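Intracellular serine protease (Bacillus licheniformis, PDB 4ZOQ) probably acts as a subtilisin-like serine endopeptidase of the S8 family, a lanthipeptide protease that cuts peptide bonds sequence-specifically. Local coordinates at residues G231-Y234 and V240-T243; S291-R296 and A303-H308. All blocks are in the same frame, centred on the assembly; numbering follows the deposited sequence.

Both contacts belong to the subtilase fold and come in series along the chain, contact 1 closing before contact 2 opens. Their centres lie 36 Å apart on opposite sides of the chain's centre, and about 25 Å separates their nearest atoms, so neither touches the other. Contact 1 closes a surface excursion that follows strand 221-226, an outermost strand of the mixed sheet. Contact 2 bridges helices 275-297 and 303-313. The first of these carries the predicted charge-relay serine S276 in its first turn, but the bridged part lies near its far end. Both are local surface contacts between parts close in sequence, away from the predicted catalytic residues.

Contact 1 (G231-Y234 and V240-T243); sequences GETY and VRVT
The short helix 234-237 sits in a surface excursion of the subtilase domain; its start and the loops on its two sides meet where R241 reaches across to T233 and V240 lies beside Y234. R241, extended from CG to NE, brings NH1 to 3.8 Å from G231 C; the CA atoms of these residues are 4.9 Å apart. R241 NH1 donates to T233 OG1 at 3.0 Å; the acceptor is only 9° out of the guanidinium plane, but the N-H...O angle of 136° makes the bond bent. R241 NH1 also presses on two backbone donors, T233 N (2.9 Å) and E232 N (3.0 Å), so is not ideally seated. With chi1 at 56°, T233 turns OG1 between its backbone N and carbonyl carbon, facing the guanidinium. T233 OG1 and R241 NH2 share D237 OD2, by a hydrogen bond and a salt bridge respectively. A leucine in place of R241 would probably leave D237 without its charge partner and T233 without this donor, freeing the loop to shift. Y234 and V240 point the same way, V240 CG2 lying 3.6 Å from Y234 CE1. Backbone bonding of R241 with L230 joins the loops, between strands 221-226 and 246-249.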
loop_
_atom_site.group_PDB
_atom_site.type_symbol
_atom_site.label_atom_id
_atom_site.label_comp_id
_atom_site.label_asym_id
_atom_site.label_seq_id
_atom_site.Cartn_x
_atom_site.Cartn_y
_atom_site.Cartn_z
ATOM N N GLY B 231 18.948 4.756 12.255
ATOM C CA GLY B 231 19.557 4.402 13.528
ATOM C C GLY B 231 18.530 4.556 14.614
ATOM O O GLY B 231 17.559 5.269 14.402
ATOM N N GLU B 232 18.753 3.967 15.792
ATOM C CA GLU B 232 17.761 4.074 16.873
ATOM C C GLU B 232 17.655 5.483 17.387
ATOM O O GLU B 232 16.583 5.929 17.806
ATOM C CB GLU B 232 18.132 3.188 18.059
ATOM C CG GLU B 232 17.783 1.744 17.936
ATOM C CD GLU B 232 16.325 1.447 18.199
ATOM O OE1 GLU B 232 15.660 2.189 18.969
ATOM O OE2 GLU B 232 15.873 0.405 17.690
ATOM N N THR B 233 18.801 6.153 17.427
ATOM C CA THR B 233 18.920 7.529 17.919
ATOM C C THR B 233 19.572 8.496 16.910
ATOM O O THR B 233 20.002 9.592 17.282
ATOM C CB THR B 233 19.696 7.556 19.282
ATOM O OG1 THR B 233 20.976 6.937 19.111
ATOM C CG2 THR B 233 18.913 6.776 20.361
ATOM N N TYR B 234 19.739 8.036 15.671
ATOM C CA TYR B 234 20.282 8.844 14.572
ATOM C C TYR B 234 19.754 10.278 14.564
ATOM O O TYR B 234 20.502 11.213 14.297
ATOM C CB TYR B 234 19.976 8.192 13.215
ATOM C CG TYR B 234 20.205 9.129 12.054
ATOM C CD1 TYR B 234 21.477 9.336 11.552
ATOM C CD2 TYR B 234 19.162 9.872 11.521
ATOM C CE1 TYR B 234 21.701 10.212 10.511
ATOM C CE2 TYR B 234 19.379 10.764 10.504
ATOM C CZ TYR B 234 20.652 10.926 9.993
ATOM O OH TYR B 234 20.889 11.800 8.954
ATOM N N VAL B 240 24.545 6.587 11.762
ATOM C CA VAL B 240 23.699 5.681 11.014
ATOM C C VAL B 240 24.148 4.272 11.346
ATOM O O VAL B 240 25.342 3.944 11.230
ATOM C CB VAL B 240 23.822 5.910 9.488
ATOM C CG1 VAL B 240 23.144 4.774 8.717
ATOM C CG2 VAL B 240 23.245 7.254 9.087
ATOM N N ARG B 241 23.205 3.435 11.759
ATOM C CA ARG B 241 23.547 2.039 12.021
ATOM C C ARG B 241 22.895 1.282 10.902
ATOM O O ARG B 241 21.665 1.210 10.806
ATOM C CB ARG B 241 23.075 1.627 13.417
ATOM C CG ARG B 241 23.579 2.696 14.371
ATOM C CD ARG B 241 22.859 2.880 15.684
ATOM N NE ARG B 241 23.230 4.206 16.176
ATOM C CZ ARG B 241 22.453 4.996 16.907
ATOM N NH1 ARG B 241 21.271 4.569 17.306
ATOM N NH2 ARG B 241 22.875 6.196 17.272
ATOM N N VAL B 242 23.732 0.699 10.057
ATOM C CA VAL B 242 23.258 0.154 8.800
ATOM C C VAL B 242 22.471 -1.109 9.034
ATOM O O VAL B 242 21.695 -1.542 8.164
ATOM C CB VAL B 242 24.430 -0.129 7.861
ATOM C CG1 VAL B 242 25.069 1.207 7.426
ATOM C CG2 VAL B 242 25.454 -0.999 8.561
ATOM N N THR B 243 22.660 -1.677 10.228
ATOM C CA THR B 243 21.924 -2.860 10.642
ATOM C C THR B 243 20.505 -2.538 11.087
ATOM O O THR B 243 19.703 -3.450 11.289
ATOM C CB THR B 243 22.642 -3.578 11.839
ATOM O OG1 THR B 243 22.763 -2.672 12.956
ATOM C CG2 THR B 243 24.028 -4.083 11.426
#

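Contact 2 (S291-R296 and A303-H308); sequences SEYRER and AKQVHH
The two helical segments approach most closely at Y293 and V306, whose CA atoms are 8.9 Å apart. Between the segments the contact is carried by the side chains of Y293 and Q305. Q305 NE2 donates to Y293 OH at 2.9 Å, with an N-H...O angle of 140°. The phenol oxygen lies 27° out of the amide plane, so the bond is both bent and tilted. The two side chains meet at about a right angle, with ring and amide planes 78° apart. NE2 of Q305 also comes within 3.5 Å of Y293 CZ, bringing the amide nitrogen close to the hydroxyl end of the ring. Y293 holds CG anti to its own backbone N, which carries the ring out toward helix 303-313, while Q305 is extended beyond CG.

The pair bridges the end of the long helix 275-297 and the start of helix 303-313, consecutive helices of the subtilase fold joined by a short loop. At the other end of the amide, Q305 OE1 accepts from the backbone N of S302, which fixes the rotation of the amide and directs NE2 to the tyrosine. Y293 is further bordered by P301 of that loop and by the ring of H297, and its hydroxyl has a weak hydrogen bond from R299. Beside this polar bridge V306 adds apolar contact between the helices, its side chain meeting A286, V289 and I290 of helix 275-297 and L168 of strand 168-172. On helix 275-297 itself, R296 NE forms a salt bridge with E292 OE2 at 3.2 Å, meeting it from above the carboxylate plane.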
loop_
_atom_site.group_PDB
_atom_site.type_symbol
_atom_site.label_atom_id
_atom_site.label_comp_id
_atom_site.label_asym_id
_atom_site.label_seq_id
_atom_site.Cartn_x
_atom_site.Cartn_y
_atom_site.Cartn_z
ATOM N N SER B 291 -3.769 -17.852 1.468
ATOM C CA SER B 291 -3.273 -19.037 0.775
ATOM C C SER B 291 -3.431 -20.286 1.661
ATOM O O SER B 291 -4.007 -21.292 1.238
ATOM C CB SER B 291 -1.809 -18.842 0.390
ATOM O OG SER B 291 -1.659 -17.738 -0.493
ATOM N N GLU B 292 -2.985 -20.207 2.916
ATOM C CA GLU B 292 -3.126 -21.371 3.770
ATOM C C GLU B 292 -4.601 -21.747 3.983
ATOM O O GLU B 292 -4.976 -22.918 3.896
ATOM C CB GLU B 292 -2.469 -21.155 5.120
ATOM C CG GLU B 292 -2.682 -22.335 6.023
ATOM C CD GLU B 292 -1.543 -22.559 6.970
ATOM O OE1 GLU B 292 -0.375 -22.353 6.563
ATOM O OE2 GLU B 292 -1.822 -22.951 8.122
ATOM N N TYR B 293 -5.434 -20.749 4.245
ATOM C CA TYR B 293 -6.837 -21.015 4.551
ATOM C C TYR B 293 -7.538 -21.679 3.362
ATOM O O TYR B 293 -8.294 -22.636 3.523
ATOM C CB TYR B 293 -7.553 -19.712 4.925
ATOM C CG TYR B 293 -8.957 -19.901 5.444
ATOM C CD1 TYR B 293 -10.026 -20.147 4.578
ATOM C CD2 TYR B 293 -9.212 -19.859 6.818
ATOM C CE1 TYR B 293 -11.333 -20.318 5.072
ATOM C CE2 TYR B 293 -10.502 -20.036 7.330
ATOM C CZ TYR B 293 -11.553 -20.263 6.454
ATOM O OH TYR B 293 -12.813 -20.446 6.963
ATOM N N ARG B 294 -7.223 -21.220 2.164
ATOM C CA ARG B 294 -7.915 -21.727 0.985
ATOM C C ARG B 294 -7.434 -23.152 0.743
ATOM O O ARG B 294 -8.182 -24.025 0.320
ATOM C CB ARG B 294 -7.622 -20.838 -0.204
ATOM C CG ARG B 294 -8.273 -19.473 -0.122
ATOM C CD ARG B 294 -7.938 -18.621 -1.332
ATOM N NE ARG B 294 -8.644 -19.099 -2.507
ATOM C CZ ARG B 294 -8.546 -18.556 -3.712
ATOM N NH1 ARG B 294 -7.757 -17.503 -3.901
ATOM N NH2 ARG B 294 -9.235 -19.079 -4.727
ATOM N N GLU B 295 -6.179 -23.390 1.097
ATOM C CA GLU B 295 -5.592 -24.709 0.962
ATOM C C GLU B 295 -6.209 -25.716 1.923
ATOM O O GLU B 295 -6.379 -26.888 1.585
ATOM C CB GLU B 295 -4.086 -24.630 1.191
ATOM C CG GLU B 295 -3.348 -25.884 0.795
ATOM C CD GLU B 295 -1.862 -25.658 0.655
ATOM O OE1 GLU B 295 -1.118 -26.653 0.764
ATOM O OE2 GLU B 295 -1.441 -24.487 0.529
ATOM N N ARG B 296 -6.588 -25.252 3.104
ATOM C CA ARG B 296 -7.082 -26.172 4.103
ATOM C C ARG B 296 -8.584 -26.449 3.933
ATOM O O ARG B 296 -9.048 -27.527 4.294
ATOM C CB ARG B 296 -6.806 -25.635 5.505
ATOM C CG ARG B 296 -5.329 -25.697 5.901
ATOM C CD ARG B 296 -5.188 -25.361 7.349
ATOM N NE ARG B 296 -3.817 -25.436 7.830
ATOM C CZ ARG B 296 -3.221 -26.535 8.269
ATOM N NH1 ARG B 296 -3.871 -27.695 8.246
ATOM N NH2 ARG B 296 -1.963 -26.472 8.705
ATOM N N ALA B 303 -12.704 -11.209 4.841
ATOM C CA ALA B 303 -11.715 -10.191 5.214
ATOM C C ALA B 303 -11.569 -10.138 6.720
ATOM O O ALA B 303 -10.481 -9.907 7.244
ATOM C CB ALA B 303 -12.107 -8.831 4.675
ATOM N N LYS B 304 -12.682 -10.356 7.414
ATOM C CA LYS B 304 -12.703 -10.340 8.869
ATOM C C LYS B 304 -11.953 -11.525 9.433
ATOM O O LYS B 304 -11.223 -11.400 10.409
ATOM C CB LYS B 304 -14.143 -10.421 9.398
ATOM C CG LYS B 304 -14.826 -9.118 9.686
ATOM C CD LYS B 304 -16.229 -9.358 10.276
ATOM C CE LYS B 304 -17.039 -8.058 10.332
ATOM N NZ LYS B 304 -18.510 -8.273 10.435
ATOM N N GLN B 305 -12.090 -12.672 8.789
ATOM C CA GLN B 305 -11.362 -13.839 9.252
ATOM C C GLN B 305 -9.846 -13.643 9.177
ATOM O O GLN B 305 -9.132 -13.997 10.111
ATOM C CB GLN B 305 -11.759 -15.061 8.452
ATOM C CG GLN B 305 -13.028 -15.698 8.951
ATOM C CD GLN B 305 -13.515 -16.793 8.024
ATOM O OE1 GLN B 305 -13.923 -16.534 6.888
ATOM N NE2 GLN B 305 -13.409 -18.039 8.483
ATOM N N VAL B 306 -9.365 -13.081 8.072
ATOM C CA VAL B 306 -7.935 -12.837 7.905
ATOM C C VAL B 306 -7.474 -11.779 8.898
ATOM O O VAL B 306 -6.448 -11.949 9.552
ATOM C CB VAL B 306 -7.594 -12.417 6.482
ATOM C CG1 VAL B 306 -6.098 -12.239 6.342
ATOM C CG2 VAL B 306 -8.081 -13.484 5.527
ATOM N N HIS B 307 -8.257 -10.711 9.024
ATOM C CA HIS B 307 -7.951 -9.631 9.956
ATOM C C HIS B 307 -7.857 -10.180 11.372
ATOM O O HIS B 307 -6.983 -9.785 12.165
ATOM C CB HIS B 307 -9.021 -8.537 9.878
ATOM C CG HIS B 307 -8.698 -7.310 10.676
ATOM N ND1 HIS B 307 -8.778 -7.269 12.054
ATOM C CD2 HIS B 307 -8.322 -6.069 10.285
ATOM C CE1 HIS B 307 -8.441 -6.062 12.477
ATOM N NE2 HIS B 307 -8.154 -5.317 11.425
ATOM N N HIS B 308 -8.758 -11.108 11.680
ATOM C CA HIS B 308 -8.783 -11.736 12.997
ATOM C C HIS B 308 -7.482 -12.512 13.250
ATOM O O HIS B 308 -6.893 -12.424 14.318
ATOM C CB HIS B 308 -10.006 -12.663 13.136
ATOM C CG HIS B 308 -10.139 -13.268 14.490
ATOM N ND1 HIS B 308 -10.672 -12.582 15.558
ATOM C CD2 HIS B 308 -9.737 -14.467 14.973
ATOM C CE1 HIS B 308 -10.617 -13.343 16.640
ATOM N NE2 HIS B 308 -10.055 -14.492 16.310
#